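Long-range contact in peptidase M42 (Thaumarchaeota archaeon SCGC AB-539-E09, PDB 5DS0), which probably removes amino-terminal residues from peptides as a cobalt-bound, dodecameric TET aminopeptidase of the M42 family: residues Thr254-Ser268 with Ile288-Thr300. Residues are numbered along the deposited sequence; the frame is centred on the assembly and turned at random.
Sequences TKMGKGPGLVTYDRS and IPLQLSQMSGGGT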
ATOM      1  N   THR C 254       4.558  13.220  35.920  1.00 50.46           N
ATOM      2  CA  THR C 254       3.937  13.144  37.242  1.00 47.77           C
ATOM      3  C   THR C 254       3.415  11.763  37.575  1.00 47.15           C
ATOM      4  O   THR C 254       3.005  11.016  36.695  1.00 45.71           O
ATOM      5  CB  THR C 254       2.791  14.144  37.413  1.00 47.62           C
ATOM      6  OG1 THR C 254       1.831  13.967  36.374  1.00 47.55           O
ATOM      7  CG2 THR C 254       3.315  15.552  37.355  1.00 48.23           C
ATOM      8  N   LYS C 255       3.461  11.443  38.864  1.00 46.78           N
ATOM      9  CA  LYS C 255       2.975  10.183  39.392  1.00 48.20           C
ATOM     10  C   LYS C 255       1.950  10.436  40.478  1.00 45.22           C
ATOM     11  O   LYS C 255       2.114  11.331  41.308  1.00 46.06           O
ATOM     12  CB  LYS C 255       4.142   9.375  39.960  1.00 52.45           C
ATOM     13  CG  LYS C 255       5.218   9.053  38.934  1.00 57.92           C
ATOM     14  CD  LYS C 255       6.246   8.071  39.456  1.00 63.94           C
ATOM     15  CE  LYS C 255       7.126   7.512  38.348  1.00 68.55           C
ATOM     16  NZ  LYS C 255       6.417   6.586  37.419  1.00 73.44           N
HETATM   17  N   MSE C 256       0.889   9.653  40.479  1.00 42.77           N
HETATM   18  CA  MSE C 256      -0.156   9.814  41.471  1.00 41.32           C
HETATM   19  C   MSE C 256       0.419   9.408  42.793  1.00 40.91           C
HETATM   20  O   MSE C 256       1.012   8.335  42.927  1.00 41.64           O
HETATM   21  CB  MSE C 256      -1.349   8.949  41.103  1.00 41.42           C
HETATM   22  CG  MSE C 256      -2.512   9.152  42.052  1.00 41.76           C
HETATM   23 SE   MSE C 256      -3.932   7.845  41.669  0.81 44.68          SE
HETATM   24  CE  MSE C 256      -3.164   6.184  42.394  1.00 44.29           C
ATOM     25  N   GLY C 257       0.270  10.281  43.783  1.00 40.20           N
ATOM     26  CA  GLY C 257       0.736  10.009  45.144  1.00 40.76           C
ATOM     27  C   GLY C 257       2.078  10.606  45.518  1.00 40.85           C
ATOM     28  O   GLY C 257       2.456  10.570  46.675  1.00 42.39           O
ATOM     29  N   LYS C 258       2.779  11.181  44.551  1.00 41.14           N
ATOM     30  CA  LYS C 258       4.091  11.786  44.775  1.00 41.52           C
ATOM     31  C   LYS C 258       4.017  13.311  44.869  1.00 38.91           C
ATOM     32  O   LYS C 258       5.035  13.989  44.813  1.00 38.10           O
ATOM     33  CB  LYS C 258       5.040  11.379  43.655  1.00 43.62           C
ATOM     34  CG  LYS C 258       5.380   9.907  43.659  1.00 46.94           C
ATOM     35  CD  LYS C 258       6.472   9.618  44.671  1.00 51.16           C
ATOM     36  CE  LYS C 258       6.240   8.295  45.387  1.00 55.20           C
ATOM     37  NZ  LYS C 258       7.275   8.107  46.440  1.00 57.00           N
ATOM     38  N   GLY C 259       2.810  13.843  45.018  1.00 37.41           N
ATOM     39  CA  GLY C 259       2.624  15.260  45.348  1.00 36.58           C
ATOM     40  C   GLY C 259       2.055  16.069  44.208  1.00 35.40           C
ATOM     41  O   GLY C 259       2.032  15.611  43.082  1.00 35.06           O
ATOM     42  N   PRO C 260       1.588  17.288  44.493  1.00 35.08           N
ATOM     43  CA  PRO C 260       1.094  18.134  43.420  1.00 34.59           C
ATOM     44  C   PRO C 260       2.186  18.464  42.429  1.00 34.25           C
ATOM     45  O   PRO C 260       3.372  18.358  42.741  1.00 34.83           O
ATOM     46  CB  PRO C 260       0.644  19.402  44.139  1.00 34.97           C
ATOM     47  CG  PRO C 260       1.378  19.390  45.437  1.00 35.80           C
ATOM     48  CD  PRO C 260       1.459  17.942  45.803  1.00 36.00           C
ATOM     49  N   GLY C 261       1.772  18.855  41.233  1.00 33.40           N
ATOM     50  CA  GLY C 261       2.702  19.189  40.180  1.00 32.88           C
ATOM     51  C   GLY C 261       2.798  20.682  39.987  1.00 32.58           C
ATOM     52  O   GLY C 261       1.919  21.440  40.392  1.00 32.45           O
ATOM     53  N   LEU C 262       3.894  21.103  39.375  1.00 32.15           N
ATOM     54  CA  LEU C 262       4.070  22.484  38.950  1.00 30.63           C
ATOM     55  C   LEU C 262       4.449  22.456  37.492  1.00 29.31           C
ATOM     56  O   LEU C 262       5.418  21.818  37.096  1.00 28.79           O
ATOM     57  CB  LEU C 262       5.169  23.142  39.754  1.00 31.02           C
ATOM     58  CG  LEU C 262       5.453  24.574  39.339  1.00 31.18           C
ATOM     59  CD1 LEU C 262       4.308  25.472  39.759  1.00 31.23           C
ATOM     60  CD2 LEU C 262       6.743  25.062  39.968  1.00 31.87           C
ATOM     61  N   VAL C 263       3.673  23.145  36.685  1.00 28.99           N
ATOM     62  CA  VAL C 263       3.867  23.095  35.255  1.00 29.08           C
ATOM     63  C   VAL C 263       4.916  24.122  34.867  1.00 29.27           C
ATOM     64  O   VAL C 263       4.697  25.331  35.049  1.00 31.71           O
ATOM     65  CB  VAL C 263       2.559  23.376  34.504  1.00 28.69           C
ATOM     66  CG1 VAL C 263       2.787  23.348  33.003  1.00 29.24           C
ATOM     67  CG2 VAL C 263       1.506  22.367  34.879  1.00 28.59           C
ATOM     68  N   THR C 264       5.997  23.641  34.273  1.00 28.93           N
ATOM     69  CA  THR C 264       7.106  24.467  33.843  1.00 29.52           C
ATOM     70  C   THR C 264       6.991  24.923  32.391  1.00 30.59           C
ATOM     71  O   THR C 264       7.744  25.792  31.952  1.00 30.72           O
ATOM     72  CB  THR C 264       8.417  23.684  33.958  1.00 30.04           C
ATOM     73  OG1 THR C 264       8.343  22.492  33.160  1.00 30.09           O
ATOM     74  CG2 THR C 264       8.669  23.292  35.396  1.00 30.08           C
ATOM     75  N   TYR C 265       6.097  24.288  31.629  1.00 32.03           N
ATOM     76  CA  TYR C 265       5.836  24.658  30.242  1.00 32.90           C
ATOM     77  C   TYR C 265       4.592  23.948  29.740  1.00 33.52           C
ATOM     78  O   TYR C 265       4.402  22.779  30.005  1.00 32.50           O
ATOM     79  CB  TYR C 265       7.010  24.310  29.315  1.00 33.24           C
ATOM     80  CG  TYR C 265       6.618  24.413  27.868  1.00 34.01           C
ATOM     81  CD1 TYR C 265       6.450  25.649  27.274  1.00 34.27           C
ATOM     82  CD2 TYR C 265       6.358  23.282  27.098  1.00 35.30           C
ATOM     83  CE1 TYR C 265       6.062  25.765  25.945  1.00 35.17           C
ATOM     84  CE2 TYR C 265       5.957  23.386  25.767  1.00 35.89           C
ATOM     85  CZ  TYR C 265       5.819  24.633  25.202  1.00 35.73           C
ATOM     86  OH  TYR C 265       5.426  24.783  23.903  1.00 37.34           O
ATOM     87  N   ASP C 266       3.744  24.671  29.024  1.00 35.75           N
ATOM     88  CA  ASP C 266       2.657  24.045  28.297  1.00 38.35           C
ATOM     89  C   ASP C 266       2.369  24.840  27.028  1.00 40.87           C
ATOM     90  O   ASP C 266       2.899  25.939  26.833  1.00 42.27           O
ATOM     91  CB  ASP C 266       1.419  23.788  29.196  1.00 39.71           C
ATOM     92  CG  ASP C 266       0.596  25.049  29.512  1.00 42.38           C
ATOM     93  OD1 ASP C 266       0.007  25.596  28.564  1.00 46.54           O
ATOM     94  OD2 ASP C 266       0.476  25.471  30.702  1.00 43.45           O
ATOM     95  N   ARG C 267       1.583  24.248  26.141  1.00 44.22           N
ATOM     96  CA  ARG C 267       1.304  24.824  24.829  1.00 46.58           C
ATOM     97  C   ARG C 267       0.651  26.212  24.934  1.00 44.02           C
ATOM     98  O   ARG C 267       0.837  27.042  24.061  1.00 43.34           O
ATOM     99  CB  ARG C 267       0.416  23.853  24.029  1.00 52.36           C
ATOM    100  CG  ARG C 267       0.168  24.208  22.554  1.00 58.75           C
ATOM    101  CD  ARG C 267      -0.831  23.257  21.849  1.00 65.72           C
ATOM    102  NE  ARG C 267      -2.109  23.258  22.579  1.00 72.26           N
ATOM    103  CZ  ARG C 267      -3.154  22.463  22.328  1.00 75.51           C
ATOM    104  NH1 ARG C 267      -3.109  21.559  21.357  1.00 74.21           N
ATOM    105  NH2 ARG C 267      -4.258  22.573  23.068  1.00 78.12           N
ATOM    106  N   SER C 268      -0.105  26.459  26.004  1.00 41.55           N
ATOM    107  CA  SER C 268      -0.818  27.728  26.194  1.00 40.60           C
ATOM    108  C   SER C 268      -0.045  28.814  26.961  1.00 39.27           C
ATOM    109  O   SER C 268      -0.417  29.988  26.898  1.00 38.17           O
ATOM    110  CB  SER C 268      -2.182  27.480  26.887  1.00 41.42           C
ATOM    111  OG  SER C 268      -2.048  27.211  28.275  1.00 40.70           O
ATOM    112  N   ILE C 288       6.484  20.389  51.363  1.00 47.24           N
ATOM    113  CA  ILE C 288       5.419  19.813  50.561  1.00 44.48           C
ATOM    114  C   ILE C 288       6.026  19.252  49.289  1.00 42.77           C
ATOM    115  O   ILE C 288       6.641  19.995  48.518  1.00 42.47           O
ATOM    116  CB  ILE C 288       4.378  20.880  50.213  1.00 44.34           C
ATOM    117  CG1 ILE C 288       3.686  21.350  51.496  1.00 45.92           C
ATOM    118  CG2 ILE C 288       3.357  20.333  49.245  1.00 43.73           C
ATOM    119  CD1 ILE C 288       2.893  22.633  51.356  1.00 45.45           C
ATOM    120  N   PRO C 289       5.866  17.941  49.056  1.00 42.38           N
ATOM    121  CA  PRO C 289       6.433  17.354  47.838  1.00 42.00           C
ATOM    122  C   PRO C 289       5.824  17.989  46.584  1.00 41.09           C
ATOM    123  O   PRO C 289       4.617  18.269  46.555  1.00 41.99           O
ATOM    124  CB  PRO C 289       6.041  15.882  47.944  1.00 42.20           C
ATOM    125  CG  PRO C 289       4.809  15.874  48.786  1.00 42.01           C
ATOM    126  CD  PRO C 289       4.985  16.997  49.765  1.00 42.69           C
ATOM    127  N   LEU C 290       6.651  18.235  45.576  1.00 39.30           N
ATOM    128  CA  LEU C 290       6.222  18.974  44.406  1.00 38.18           C
ATOM    129  C   LEU C 290       6.890  18.412  43.160  1.00 37.59           C
ATOM    130  O   LEU C 290       8.109  18.346  43.094  1.00 38.62           O
ATOM    131  CB  LEU C 290       6.589  20.436  44.588  1.00 38.53           C
ATOM    132  CG  LEU C 290       6.108  21.377  43.492  1.00 39.41           C
ATOM    133  CD1 LEU C 290       4.594  21.527  43.527  1.00 39.42           C
ATOM    134  CD2 LEU C 290       6.771  22.738  43.628  1.00 39.97           C
ATOM    135  N   GLN C 291       6.101  18.001  42.172  1.00 36.69           N
ATOM    136  CA  GLN C 291       6.656  17.360  40.975  1.00 37.02           C
ATOM    137  C   GLN C 291       6.733  18.333  39.801  1.00 37.02           C
ATOM    138  O   GLN C 291       5.729  18.888  39.395  1.00 35.42           O
ATOM    139  CB  GLN C 291       5.804  16.162  40.556  1.00 36.82           C
ATOM    140  CG  GLN C 291       5.506  15.168  41.664  1.00 36.97           C
ATOM    141  CD  GLN C 291       4.755  13.954  41.167  1.00 36.99           C
ATOM    142  OE1 GLN C 291       5.297  13.147  40.420  1.00 37.82           O
ATOM    143  NE2 GLN C 291       3.486  13.837  41.542  1.00 36.78           N
ATOM    144  N   LEU C 292       7.926  18.546  39.262  1.00 37.71           N
ATOM    145  CA  LEU C 292       8.054  19.393  38.088  1.00 37.41           C
ATOM    146  C   LEU C 292       7.453  18.685  36.900  1.00 38.01           C
ATOM    147  O   LEU C 292       7.766  17.531  36.643  1.00 39.00           O
ATOM    148  CB  LEU C 292       9.511  19.728  37.824  1.00 37.41           C
ATOM    149  CG  LEU C 292      10.180  20.595  38.887  1.00 37.47           C
ATOM    150  CD1 LEU C 292      11.574  20.978  38.424  1.00 38.29           C
ATOM    151  CD2 LEU C 292       9.372  21.847  39.191  1.00 36.57           C
ATOM    152  N   SER C 293       6.582  19.388  36.188  1.00 38.79           N
ATOM    153  CA  SER C 293       5.785  18.805  35.116  1.00 40.43           C
ATOM    154  C   SER C 293       5.827  19.658  33.853  1.00 40.64           C
ATOM    155  O   SER C 293       6.158  20.835  33.896  1.00 39.11           O
ATOM    156  CB  SER C 293       4.339  18.681  35.581  1.00 41.46           C
ATOM    157  OG  SER C 293       3.458  18.481  34.494  1.00 44.24           O
ATOM    158  N   GLN C 294       5.487  19.045  32.727  1.00 42.91           N
ATOM    159  CA  GLN C 294       5.454  19.741  31.456  1.00 45.40           C
ATOM    160  C   GLN C 294       4.377  19.125  30.585  1.00 48.17           C
ATOM    161  O   GLN C 294       4.394  17.940  30.393  1.00 52.46           O
ATOM    162  CB  GLN C 294       6.820  19.619  30.784  1.00 46.05           C
ATOM    163  CG  GLN C 294       7.317  20.920  30.182  1.00 46.94           C
ATOM    164  CD  GLN C 294       8.783  20.874  29.775  1.00 48.02           C
ATOM    165  OE1 GLN C 294       9.111  20.495  28.649  1.00 48.76           O
ATOM    166  NE2 GLN C 294       9.673  21.278  30.686  1.00 48.24           N
HETATM  167  N   MSE C 295       3.447  19.918  30.062  1.00 52.14           N
HETATM  168  CA  MSE C 295       2.379  19.397  29.196  1.00 57.16           C
HETATM  169  C   MSE C 295       2.591  19.887  27.785  1.00 57.74           C
HETATM  170  O   MSE C 295       2.027  20.904  27.362  1.00 60.58           O
HETATM  171  CB  MSE C 295       0.994  19.788  29.710  1.00 63.34           C
HETATM  172  CG  MSE C 295       0.865  19.649  31.231  1.00 70.85           C
HETATM  173 SE   MSE C 295      -0.821  20.410  31.944  0.70 82.27          SE
HETATM  174  CE  MSE C 295      -1.346  21.751  30.588  1.00 78.32           C
ATOM    175  N   SER C 296       3.448  19.176  27.061  1.00 57.77           N
ATOM    176  CA  SER C 296       3.766  19.452  25.641  1.00 58.51           C
ATOM    177  C   SER C 296       2.570  19.778  24.710  1.00 59.80           C
ATOM    178  O   SER C 296       2.677  20.640  23.828  1.00 56.69           O
ATOM    179  CB  SER C 296       4.531  18.250  25.076  1.00 59.03           C
ATOM    180  OG  SER C 296       4.343  18.135  23.684  1.00 59.90           O
ATOM    181  N   GLY C 297       1.440  19.102  24.914  1.00 61.11           N
ATOM    182  CA  GLY C 297       0.284  19.271  24.035  1.00 62.40           C
ATOM    183  C   GLY C 297      -1.055  19.455  24.736  1.00 62.64           C
ATOM    184  O   GLY C 297      -2.023  18.758  24.439  1.00 62.89           O
ATOM    185  N   GLY C 298      -1.121  20.418  25.647  1.00 62.26           N
ATOM    186  CA  GLY C 298      -2.371  20.758  26.312  1.00 60.87           C
ATOM    187  C   GLY C 298      -2.289  22.170  26.835  1.00 61.14           C
ATOM    188  O   GLY C 298      -1.200  22.732  26.947  1.00 62.47           O
ATOM    189  N   GLY C 299      -3.436  22.749  27.157  1.00 60.26           N
ATOM    190  CA  GLY C 299      -3.489  24.108  27.704  1.00 58.74           C
ATOM    191  C   GLY C 299      -4.356  24.209  28.948  1.00 57.07           C
ATOM    192  O   GLY C 299      -4.993  23.230  29.345  1.00 55.50           O
ATOM    193  N   THR C 300      -4.410  25.418  29.515  1.00 53.36           N
ATOM    194  CA  THR C 300      -5.110  25.692  30.770  1.00 50.43           C
ATOM    195  C   THR C 300      -5.781  27.051  30.747  1.00 47.59           C
ATOM    196  O   THR C 300      -5.500  27.870  29.879  1.00 46.14           O
ATOM    197  CB  THR C 300      -4.124  25.700  31.950  1.00 49.73           C
ATOM    198  OG1 THR C 300      -3.063  26.632  31.681  1.00 52.05           O
ATOM    199  CG2 THR C 300      -3.536  24.327  32.148  1.00 48.79           C
TER
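The Tyr265 ring receives CG of Gln294 at its edge, near the ring plane, and the Gln294 amide stands almost perpendicular to it (89°). Gly297 O and Gly298 N loosely cover one face of the Arg267 guanidinium, offset toward its rim. The Gln291 amide uses both of its polar atoms: OE1 accepts from Lys255 N at 2.9 Å, and NE2 donates to Lys255 O, both opening the type II turn Lys255-Lys258, and to Gly259 O just past it, the two acceptors within the amide plane. CG sits beside the Gln291 backbone N (chi1 -51°) and the chain then runs extended, carrying the amide there. Replaced by an alanine, Gln291 would probably leave Lys255 N and the carbonyls of Lys255 and Gly259 without their side-chain mates.

Strands 261-263 and 291-295 pair in parallel; 261-263 also pairs antiparallel with 314-322, so 291-295 joins the mixed sheet through it. At a beta bulge between Val263 and Asp266, Ser293 O takes Thr264 N almost in line and Thr264 OG1 from above the carbonyl plane. Gln294 NE2 reaches Thr264 OG1 and Val74 O of a second subunit, whose Asn86 ND2 is hydrogen-bonded to OE1 of Gln294.

Asp266 OD1 takes Ser268 N in an Asx turn and Ser268 OG on its syn lone pair; that OG accepts Thr300 N at 3.2 Å. The Thr300 side chain lies about 6 Å from a bound cobalt ion. Side-chain amides thus tie turn to sheet, and sheet to neighbouring subunit.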